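Local structure of separin (Saccharomyces cerevisiae, 5U1T) at residues Phe1258-Ser1272 against Asn1325-Leu1339. The protein cleaves a subunit of the cohesin complex at the onset of anaphase as a caspase-like cysteine protease, and is held inactive by securin for most of the cell cycle. Numbering follows the deposited sequence.
Sequences FKDKFYEILHQNLPS and NAYDEIDFSMLHVQL
Asn1269 joins the two segments with two hydrogen bonds, one from its backbone and one from its side chain. Its carbonyl O accepts from Asp1331 N at 3.3 Å. This bond is nearly straight (166° at the hydrogen) and lies in the carbonyl plane. Its amide ND2 donates to Gln1338 OE1 at 2.9 Å. Gln1338 OE1 lies in the amide plane of Asn1269, but the donor is tilted from the carbonyl plane of Gln1338, and the two amides are turned 36° apart. A weak bond from the same ND2 to Ile1265 O, one turn back, helps fix the rotation of the amide. The first torsion sets Asn1269 CG beside its own backbone N, which brings the amide to Gln1338 and Met1334. Asn1269 OD1 packs on Met1334 CB at 3.4 Å. Asp1331 is the N-cap of helix 1332-1347, and its OD1 takes a weak capping bond from Met1334 N.

The apolar contacts run along both helices. Leu1335 CD2 touches both Ile1265 CG2 (3.8 Å) and Asn1269 CB (3.7 Å). The branches of Ile1265 also lie against the Gln1338 chain, which is extended beyond CG. Further along the pair, Leu1339 CD2 meets the edge of the Phe1262 ring at CD1, 4.1 Å away. Beyond the helix end, Pro1271 CD rests on Ile1330 CG1 at 3.7 Å. Asn1325 packs its side chain against Leu1270 and Pro1271.

This is plain antiparallel helix-helix packing, with the axes of the two helical pieces 9.9 Å apart and at 166°. The C-terminal end of helix 1252-1269 meets the start of helix 1332-1347. The contact lies within the peptidase C50 region, away from the probable catalytic cysteine, Cys1497. Helix 1287-1294 packs on Phe1258 and Phe1262, while helix 1303-1320 covers Ile1330 and Leu1339.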
ATOM      1  N   PHE A1258      51.933 -25.828 -49.426  1.00 58.82           N
ATOM      2  CA  PHE A1258      51.121 -26.846 -48.767  1.00 58.68           C
ATOM      3  C   PHE A1258      49.677 -26.851 -49.280  1.00 61.57           C
ATOM      4  O   PHE A1258      49.026 -27.905 -49.335  1.00 55.88           O
ATOM      5  CB  PHE A1258      51.094 -26.675 -47.249  1.00 54.32           C
ATOM      6  CG  PHE A1258      50.222 -27.687 -46.568  1.00 55.00           C
ATOM      7  CD1 PHE A1258      50.618 -29.013 -46.486  1.00 54.19           C
ATOM      8  CD2 PHE A1258      48.989 -27.326 -46.051  1.00 56.96           C
ATOM      9  CE1 PHE A1258      49.827 -29.952 -45.883  1.00 52.63           C
ATOM     10  CE2 PHE A1258      48.175 -28.269 -45.440  1.00 53.64           C
ATOM     11  CZ  PHE A1258      48.592 -29.581 -45.352  1.00 57.82           C
ATOM     12  N   LYS A1259      49.183 -25.671 -49.646  1.00 58.06           N
ATOM     13  CA  LYS A1259      47.799 -25.545 -50.064  1.00 59.42           C
ATOM     14  C   LYS A1259      47.594 -26.219 -51.430  1.00 61.71           C
ATOM     15  O   LYS A1259      46.599 -26.931 -51.633  1.00 59.67           O
ATOM     16  CB  LYS A1259      47.376 -24.069 -50.094  1.00 59.96           C
ATOM     17  CG  LYS A1259      45.880 -23.876 -50.227  1.00 57.56           C
ATOM     18  CD  LYS A1259      45.482 -22.511 -49.746  1.00 63.96           C
ATOM     19  CE  LYS A1259      45.430 -21.519 -50.868  1.00 62.75           C
ATOM     20  NZ  LYS A1259      44.322 -20.555 -50.616  1.00 53.92           N
ATOM     21  N   ASP A1260      48.543 -26.010 -52.344  1.00 61.85           N
ATOM     22  CA  ASP A1260      48.534 -26.680 -53.641  1.00 56.05           C
ATOM     23  C   ASP A1260      48.471 -28.192 -53.468  1.00 54.83           C
ATOM     24  O   ASP A1260      47.670 -28.876 -54.112  1.00 53.69           O
ATOM     25  CB  ASP A1260      49.773 -26.310 -54.455  1.00 59.52           C
ATOM     26  CG  ASP A1260      49.663 -24.949 -55.116  1.00 64.60           C
ATOM     27  OD1 ASP A1260      48.556 -24.389 -55.185  1.00 62.81           O
ATOM     28  OD2 ASP A1260      50.699 -24.435 -55.592  1.00 72.67           O
ATOM     29  N   LYS A1261      49.318 -28.705 -52.581  1.00 51.54           N
ATOM     30  CA  LYS A1261      49.410 -30.145 -52.338  1.00 56.20           C
ATOM     31  C   LYS A1261      48.141 -30.705 -51.694  1.00 58.09           C
ATOM     32  O   LYS A1261      47.555 -31.687 -52.181  1.00 57.39           O
ATOM     33  CB  LYS A1261      50.628 -30.446 -51.462  1.00 62.23           C
ATOM     34  CG  LYS A1261      51.954 -30.226 -52.176  1.00 64.45           C
ATOM     35  CD  LYS A1261      52.178 -31.267 -53.245  1.00 63.04           C
ATOM     36  CE  LYS A1261      53.617 -31.210 -53.726  1.00 73.66           C
ATOM     37  NZ  LYS A1261      54.091 -32.483 -54.390  1.00 80.12           N
ATOM     38  N   PHE A1262      47.757 -30.068 -50.590  1.00 57.70           N
ATOM     39  CA  PHE A1262      46.511 -30.307 -49.891  1.00 52.14           C
ATOM     40  C   PHE A1262      45.365 -30.486 -50.876  1.00 53.17           C
ATOM     41  O   PHE A1262      44.697 -31.514 -50.866  1.00 54.38           O
ATOM     42  CB  PHE A1262      46.228 -29.144 -48.923  1.00 53.13           C
ATOM     43  CG  PHE A1262      44.873 -29.199 -48.281  1.00 51.58           C
ATOM     44  CD1 PHE A1262      44.638 -30.033 -47.200  1.00 53.25           C
ATOM     45  CD2 PHE A1262      43.828 -28.402 -48.759  1.00 57.24           C
ATOM     46  CE1 PHE A1262      43.384 -30.086 -46.613  1.00 53.10           C
ATOM     47  CE2 PHE A1262      42.571 -28.453 -48.185  1.00 56.26           C
ATOM     48  CZ  PHE A1262      42.346 -29.298 -47.110  1.00 54.64           C
ATOM     49  N   TYR A1263      45.148 -29.506 -51.745  1.00 51.84           N
ATOM     50  CA  TYR A1263      44.065 -29.628 -52.716  1.00 48.69           C
ATOM     51  C   TYR A1263      44.296 -30.757 -53.711  1.00 54.58           C
ATOM     52  O   TYR A1263      43.359 -31.467 -54.046  1.00 54.95           O
ATOM     53  CB  TYR A1263      43.835 -28.312 -53.456  1.00 51.44           C
ATOM     54  CG  TYR A1263      42.961 -27.373 -52.662  1.00 53.71           C
ATOM     55  CD1 TYR A1263      41.611 -27.651 -52.449  1.00 50.65           C
ATOM     56  CD2 TYR A1263      43.490 -26.222 -52.098  1.00 58.04           C
ATOM     57  CE1 TYR A1263      40.813 -26.793 -51.711  1.00 56.76           C
ATOM     58  CE2 TYR A1263      42.703 -25.364 -51.356  1.00 64.07           C
ATOM     59  CZ  TYR A1263      41.369 -25.651 -51.164  1.00 59.60           C
ATOM     60  OH  TYR A1263      40.616 -24.774 -50.424  1.00 52.49           O
ATOM     61  N   GLU A1264      45.531 -30.944 -54.173  1.00 63.30           N
ATOM     62  CA  GLU A1264      45.793 -32.053 -55.074  1.00 61.81           C
ATOM     63  C   GLU A1264      45.408 -33.342 -54.361  1.00 56.94           C
ATOM     64  O   GLU A1264      44.689 -34.179 -54.917  1.00 54.51           O
ATOM     65  CB  GLU A1264      47.246 -32.076 -55.518  1.00 63.41           C
ATOM     66  CG  GLU A1264      47.782 -33.449 -55.978  1.00 62.32           C
ATOM     67  CD  GLU A1264      49.321 -33.541 -55.818  1.00 69.08           C
ATOM     68  OE1 GLU A1264      49.925 -32.577 -55.279  1.00 67.57           O
ATOM     69  OE2 GLU A1264      49.938 -34.556 -56.240  1.00 78.05           O
ATOM     70  N   ILE A1265      45.844 -33.476 -53.117  1.00 47.47           N
ATOM     71  CA  ILE A1265      45.495 -34.657 -52.340  1.00 52.97           C
ATOM     72  C   ILE A1265      43.968 -34.880 -52.234  1.00 56.20           C
ATOM     73  O   ILE A1265      43.496 -36.007 -52.409  1.00 57.13           O
ATOM     74  CB  ILE A1265      46.126 -34.591 -50.947  1.00 50.61           C
ATOM     75  CG1 ILE A1265      47.641 -34.744 -51.082  1.00 43.94           C
ATOM     76  CG2 ILE A1265      45.548 -35.676 -50.043  1.00 53.26           C
ATOM     77  CD1 ILE A1265      48.415 -34.205 -49.945  1.00 49.30           C
ATOM     78  N   LEU A1266      43.195 -33.823 -51.995  1.00 51.30           N
ATOM     79  CA  LEU A1266      41.736 -33.955 -51.979  1.00 52.54           C
ATOM     80  C   LEU A1266      41.177 -34.347 -53.357  1.00 50.71           C
ATOM     81  O   LEU A1266      40.204 -35.112 -53.457  1.00 49.35           O
ATOM     82  CB  LEU A1266      41.083 -32.656 -51.493  1.00 53.89           C
ATOM     83  CG  LEU A1266      41.259 -32.302 -50.006  1.00 54.73           C
ATOM     84  CD1 LEU A1266      40.426 -31.072 -49.586  1.00 52.92           C
ATOM     85  CD2 LEU A1266      40.938 -33.499 -49.112  1.00 46.95           C
ATOM     86  N   HIS A1267      41.821 -33.833 -54.409  1.00 54.22           N
ATOM     87  CA  HIS A1267      41.383 -34.037 -55.787  1.00 49.93           C
ATOM     88  C   HIS A1267      41.468 -35.499 -56.169  1.00 49.08           C
ATOM     89  O   HIS A1267      40.566 -36.033 -56.800  1.00 49.86           O
ATOM     90  CB  HIS A1267      42.216 -33.194 -56.753  1.00 48.45           C
ATOM     91  CG  HIS A1267      41.704 -33.183 -58.163  1.00 44.42           C
ATOM     92  ND1 HIS A1267      42.265 -32.410 -59.151  1.00 39.88           N
ATOM     93  CD2 HIS A1267      40.678 -33.849 -58.748  1.00 49.83           C
ATOM     94  CE1 HIS A1267      41.613 -32.593 -60.281  1.00 43.45           C
ATOM     95  NE2 HIS A1267      40.651 -33.466 -60.071  1.00 42.91           N
ATOM     96  N   GLN A1268      42.543 -36.157 -55.769  1.00 54.12           N
ATOM     97  CA  GLN A1268      42.770 -37.511 -56.233  1.00 54.42           C
ATOM     98  C   GLN A1268      42.157 -38.562 -55.314  1.00 54.04           C
ATOM     99  O   GLN A1268      42.063 -39.727 -55.689  1.00 57.04           O
ATOM    100  CB  GLN A1268      44.271 -37.759 -56.407  1.00 53.24           C
ATOM    101  CG  GLN A1268      45.045 -37.961 -55.118  1.00 62.88           C
ATOM    102  CD  GLN A1268      46.561 -38.169 -55.349  1.00 72.82           C
ATOM    103  OE1 GLN A1268      47.385 -37.255 -55.100  1.00 67.83           O
ATOM    104  NE2 GLN A1268      46.928 -39.376 -55.823  1.00 66.22           N
ATOM    105  N   ASN A1269      41.697 -38.158 -54.138  1.00 54.74           N
ATOM    106  CA  ASN A1269      41.273 -39.136 -53.141  1.00 51.39           C
ATOM    107  C   ASN A1269      39.820 -39.048 -52.665  1.00 53.37           C
ATOM    108  O   ASN A1269      39.344 -39.953 -51.975  1.00 51.01           O
ATOM    109  CB  ASN A1269      42.203 -39.042 -51.942  1.00 50.84           C
ATOM    110  CG  ASN A1269      43.575 -39.550 -52.254  1.00 57.96           C
ATOM    111  OD1 ASN A1269      43.722 -40.634 -52.824  1.00 59.14           O
ATOM    112  ND2 ASN A1269      44.602 -38.763 -51.917  1.00 57.49           N
ATOM    113  N   LEU A1270      39.131 -37.970 -53.038  1.00 48.42           N
ATOM    114  CA  LEU A1270      37.698 -37.811 -52.766  1.00 49.58           C
ATOM    115  C   LEU A1270      36.834 -38.181 -53.980  1.00 47.77           C
ATOM    116  O   LEU A1270      36.968 -37.581 -55.038  1.00 49.49           O
ATOM    117  CB  LEU A1270      37.395 -36.373 -52.353  1.00 50.17           C
ATOM    118  CG  LEU A1270      37.428 -35.974 -50.884  1.00 49.87           C
ATOM    119  CD1 LEU A1270      38.499 -36.708 -50.133  1.00 42.55           C
ATOM    120  CD2 LEU A1270      37.626 -34.473 -50.796  1.00 51.35           C
ATOM    121  N   PRO A1271      35.916 -39.141 -53.813  1.00 47.19           N
ATOM    122  CA  PRO A1271      35.078 -39.632 -54.912  1.00 44.82           C
ATOM    123  C   PRO A1271      34.422 -38.516 -55.712  1.00 49.57           C
ATOM    124  O   PRO A1271      34.268 -38.638 -56.925  1.00 55.04           O
ATOM    125  CB  PRO A1271      34.007 -40.464 -54.209  1.00 39.58           C
ATOM    126  CG  PRO A1271      34.503 -40.735 -52.880  1.00 48.78           C
ATOM    127  CD  PRO A1271      35.513 -39.700 -52.513  1.00 53.26           C
ATOM    128  N   SER A1272      34.039 -37.438 -55.045  1.00 52.85           N
ATOM    129  CA  SER A1272      33.348 -36.359 -55.719  1.00 51.35           C
ATOM    130  C   SER A1272      34.259 -35.628 -56.686  1.00 50.96           C
ATOM    131  O   SER A1272      33.845 -35.272 -57.792  1.00 49.57           O
ATOM    132  CB  SER A1272      32.785 -35.373 -54.706  1.00 50.07           C
ATOM    133  OG  SER A1272      31.746 -34.629 -55.308  1.00 49.73           O
ATOM    134  N   ASN A1325      30.660 -37.310 -50.192  1.00 47.36           N
ATOM    135  CA  ASN A1325      31.760 -38.235 -50.290  1.00 43.95           C
ATOM    136  C   ASN A1325      31.526 -39.445 -49.399  1.00 48.38           C
ATOM    137  O   ASN A1325      31.887 -39.428 -48.230  1.00 50.02           O
ATOM    138  CB  ASN A1325      33.076 -37.543 -49.931  1.00 42.82           C
ATOM    139  CG  ASN A1325      33.550 -36.609 -51.025  1.00 48.33           C
ATOM    140  OD1 ASN A1325      33.740 -35.418 -50.812  1.00 44.47           O
ATOM    141  ND2 ASN A1325      33.729 -37.154 -52.221  1.00 49.89           N
ATOM    142  N   ALA A1326      30.922 -40.493 -49.953  1.00 50.88           N
ATOM    143  CA  ALA A1326      30.800 -41.764 -49.249  1.00 48.24           C
ATOM    144  C   ALA A1326      32.142 -42.200 -48.649  1.00 51.75           C
ATOM    145  O   ALA A1326      33.132 -42.323 -49.376  1.00 53.94           O
ATOM    146  CB  ALA A1326      30.282 -42.820 -50.185  1.00 52.21           C
ATOM    147  N   TYR A1327      32.172 -42.412 -47.330  1.00 54.00           N
ATOM    148  CA  TYR A1327      33.391 -42.817 -46.626  1.00 58.12           C
ATOM    149  C   TYR A1327      33.807 -44.192 -47.128  1.00 58.55           C
ATOM    150  O   TYR A1327      34.969 -44.588 -47.076  1.00 67.33           O
ATOM    151  CB  TYR A1327      33.182 -42.837 -45.106  1.00 60.47           C
ATOM    152  CG  TYR A1327      33.141 -41.470 -44.443  1.00 58.33           C
ATOM    153  CD1 TYR A1327      32.965 -40.313 -45.192  1.00 51.52           C
ATOM    154  CD2 TYR A1327      33.309 -41.338 -43.067  1.00 67.39           C
ATOM    155  CE1 TYR A1327      32.938 -39.068 -44.598  1.00 54.95           C
ATOM    156  CE2 TYR A1327      33.294 -40.073 -42.454  1.00 66.69           C
ATOM    157  CZ  TYR A1327      33.095 -38.947 -43.230  1.00 63.07           C
ATOM    158  OH  TYR A1327      33.058 -37.698 -42.652  1.00 67.49           O
ATOM    159  N   ASP A1328      32.809 -44.899 -47.616  1.00 58.59           N
ATOM    160  CA  ASP A1328      32.929 -46.128 -48.363  1.00 59.12           C
ATOM    161  C   ASP A1328      33.978 -46.118 -49.468  1.00 57.95           C
ATOM    162  O   ASP A1328      34.582 -47.146 -49.794  1.00 56.63           O
ATOM    163  CB  ASP A1328      31.566 -46.420 -48.976  1.00 65.20           C
ATOM    164  CG  ASP A1328      31.208 -47.848 -48.871  1.00 77.67           C
ATOM    165  OD1 ASP A1328      32.140 -48.658 -49.028  1.00 85.75           O
ATOM    166  OD2 ASP A1328      30.022 -48.174 -48.605  1.00 88.98           O
ATOM    167  N   GLU A1329      34.170 -44.958 -50.076  1.00 54.47           N
ATOM    168  CA  GLU A1329      35.013 -44.874 -51.248  1.00 50.97           C
ATOM    169  C   GLU A1329      35.975 -43.709 -51.193  1.00 55.58           C
ATOM    170  O   GLU A1329      36.503 -43.306 -52.217  1.00 58.76           O
ATOM    171  CB  GLU A1329      34.164 -44.776 -52.523  1.00 58.34           C
ATOM    172  CG  GLU A1329      32.747 -44.287 -52.340  1.00 53.73           C
ATOM    173  CD  GLU A1329      32.015 -44.122 -53.659  1.00 63.17           C
ATOM    174  OE1 GLU A1329      32.684 -44.105 -54.722  1.00 75.15           O
ATOM    175  OE2 GLU A1329      30.765 -44.016 -53.648  1.00 63.95           O
ATOM    176  N   ILE A1330      36.200 -43.150 -50.011  1.00 55.12           N
ATOM    177  CA  ILE A1330      37.313 -42.234 -49.853  1.00 54.63           C
ATOM    178  C   ILE A1330      38.552 -43.091 -49.632  1.00 53.86           C
ATOM    179  O   ILE A1330      38.491 -44.094 -48.918  1.00 55.60           O
ATOM    180  CB  ILE A1330      37.110 -41.263 -48.670  1.00 60.13           C
ATOM    181  CG1 ILE A1330      35.885 -40.368 -48.909  1.00 56.21           C
ATOM    182  CG2 ILE A1330      38.380 -40.438 -48.412  1.00 54.15           C
ATOM    183  CD1 ILE A1330      35.361 -39.697 -47.660  1.00 55.21           C
ATOM    184  N   ASP A1331      39.666 -42.725 -50.249  1.00 53.79           N
ATOM    185  CA  ASP A1331      40.898 -43.448 -49.980  1.00 59.51           C
ATOM    186  C   ASP A1331      41.601 -42.876 -48.758  1.00 55.74           C
ATOM    187  O   ASP A1331      42.499 -42.050 -48.886  1.00 56.74           O
ATOM    188  CB  ASP A1331      41.833 -43.410 -51.187  1.00 59.85           C
ATOM    189  CG  ASP A1331      42.945 -44.436 -51.087  1.00 62.69           C
ATOM    190  OD1 ASP A1331      43.079 -45.072 -50.015  1.00 63.18           O
ATOM    191  OD2 ASP A1331      43.688 -44.601 -52.081  1.00 65.79           O
ATOM    192  N   PHE A1332      41.192 -43.329 -47.576  1.00 61.66           N
ATOM    193  CA  PHE A1332      41.757 -42.837 -46.321  1.00 58.61           C
ATOM    194  C   PHE A1332      43.225 -43.207 -46.191  1.00 60.65           C
ATOM    195  O   PHE A1332      43.996 -42.442 -45.625  1.00 60.48           O
ATOM    196  CB  PHE A1332      40.969 -43.366 -45.120  1.00 60.76           C
ATOM    197  CG  PHE A1332      39.651 -42.680 -44.919  1.00 59.66           C
ATOM    198  CD1 PHE A1332      39.589 -41.459 -44.287  1.00 53.57           C
ATOM    199  CD2 PHE A1332      38.479 -43.249 -45.385  1.00 55.99           C
ATOM    200  CE1 PHE A1332      38.387 -40.819 -44.112  1.00 54.39           C
ATOM    201  CE2 PHE A1332      37.272 -42.616 -45.208  1.00 60.60           C
ATOM    202  CZ  PHE A1332      37.226 -41.394 -44.565  1.00 60.28           C
ATOM    203  N   SER A1333      43.607 -44.367 -46.729  1.00 62.46           N
ATOM    204  CA  SER A1333      44.994 -44.818 -46.660  1.00 62.31           C
ATOM    205  C   SER A1333      45.882 -43.770 -47.300  1.00 62.08           C
ATOM    206  O   SER A1333      46.889 -43.340 -46.722  1.00 61.82           O
ATOM    207  CB  SER A1333      45.164 -46.158 -47.352  1.00 66.34           C
ATOM    208  OG  SER A1333      43.935 -46.864 -47.316  1.00 76.53           O
ATOM    209  N   MET A1334      45.467 -43.322 -48.475  1.00 57.88           N
ATOM    210  CA  MET A1334      46.213 -42.329 -49.227  1.00 57.84           C
ATOM    211  C   MET A1334      46.126 -40.930 -48.586  1.00 61.28           C
ATOM    212  O   MET A1334      47.120 -40.201 -48.559  1.00 57.79           O
ATOM    213  CB  MET A1334      45.708 -42.316 -50.670  1.00 57.94           C
ATOM    214  CG  MET A1334      46.743 -42.020 -51.721  1.00 64.52           C
ATOM    215  SD  MET A1334      48.169 -43.139 -51.706  1.00 73.47           S
ATOM    216  CE  MET A1334      47.330 -44.723 -51.508  1.00 69.49           C
ATOM    217  N   LEU A1335      44.955 -40.556 -48.063  1.00 56.68           N
ATOM    218  CA  LEU A1335      44.846 -39.295 -47.327  1.00 54.47           C
ATOM    219  C   LEU A1335      45.882 -39.275 -46.224  1.00 55.64           C
ATOM    220  O   LEU A1335      46.662 -38.339 -46.100  1.00 59.71           O
ATOM    221  CB  LEU A1335      43.459 -39.099 -46.709  1.00 56.35           C
ATOM    222  CG  LEU A1335      42.262 -38.731 -47.584  1.00 59.35           C
ATOM    223  CD1 LEU A1335      41.058 -38.408 -46.723  1.00 52.62           C
ATOM    224  CD2 LEU A1335      42.598 -37.580 -48.517  1.00 57.81           C
ATOM    225  N   HIS A1336      45.864 -40.334 -45.428  1.00 57.72           N
ATOM    226  CA  HIS A1336      46.754 -40.528 -44.296  1.00 60.58           C
ATOM    227  C   HIS A1336      48.212 -40.342 -44.693  1.00 65.38           C
ATOM    228  O   HIS A1336      48.907 -39.476 -44.138  1.00 64.09           O
ATOM    229  CB  HIS A1336      46.507 -41.928 -43.708  1.00 65.39           C
ATOM    230  CG  HIS A1336      47.566 -42.419 -42.767  1.00 67.34           C
ATOM    231  ND1 HIS A1336      47.731 -43.759 -42.485  1.00 68.26           N
ATOM    232  CD2 HIS A1336      48.499 -41.763 -42.029  1.00 69.42           C
ATOM    233  CE1 HIS A1336      48.728 -43.909 -41.632  1.00 69.40           C
ATOM    234  NE2 HIS A1336      49.217 -42.715 -41.343  1.00 70.36           N
ATOM    235  N   VAL A1337      48.661 -41.146 -45.658  1.00 60.07           N
ATOM    236  CA  VAL A1337      50.057 -41.163 -46.055  1.00 59.23           C
ATOM    237  C   VAL A1337      50.499 -39.832 -46.636  1.00 56.30           C
ATOM    238  O   VAL A1337      51.506 -39.274 -46.213  1.00 54.73           O
ATOM    239  CB  VAL A1337      50.334 -42.285 -47.090  1.00 63.22           C
ATOM    240  CG1 VAL A1337      51.664 -42.060 -47.790  1.00 54.02           C
ATOM    241  CG2 VAL A1337      50.296 -43.649 -46.418  1.00 56.10           C
ATOM    242  N   GLN A1338      49.754 -39.336 -47.615  1.00 55.64           N
ATOM    243  CA  GLN A1338      50.128 -38.111 -48.317  1.00 55.39           C
ATOM    244  C   GLN A1338      50.029 -36.849 -47.437  1.00 59.39           C
ATOM    245  O   GLN A1338      50.838 -35.940 -47.566  1.00 56.97           O
ATOM    246  CB  GLN A1338      49.267 -37.939 -49.576  1.00 53.89           C
ATOM    247  CG  GLN A1338      49.650 -38.846 -50.740  1.00 60.81           C
ATOM    248  CD  GLN A1338      48.523 -39.028 -51.769  1.00 64.50           C
ATOM    249  OE1 GLN A1338      47.464 -38.406 -51.659  1.00 72.31           O
ATOM    250  NE2 GLN A1338      48.733 -39.894 -52.749  1.00 60.84           N
ATOM    251  N   LEU A1339      49.043 -36.773 -46.547  1.00 62.42           N
ATOM    252  CA  LEU A1339      48.921 -35.578 -45.703  1.00 57.93           C
ATOM    253  C   LEU A1339      50.009 -35.533 -44.650  1.00 57.51           C
ATOM    254  O   LEU A1339      50.576 -34.474 -44.385  1.00 57.60           O
ATOM    255  CB  LEU A1339      47.563 -35.512 -45.028  1.00 52.77           C
ATOM    256  CG  LEU A1339      46.430 -34.924 -45.846  1.00 57.99           C
ATOM    257  CD1 LEU A1339      45.159 -35.217 -45.110  1.00 55.71           C
ATOM    258  CD2 LEU A1339      46.599 -33.433 -46.055  1.00 50.59           C
TER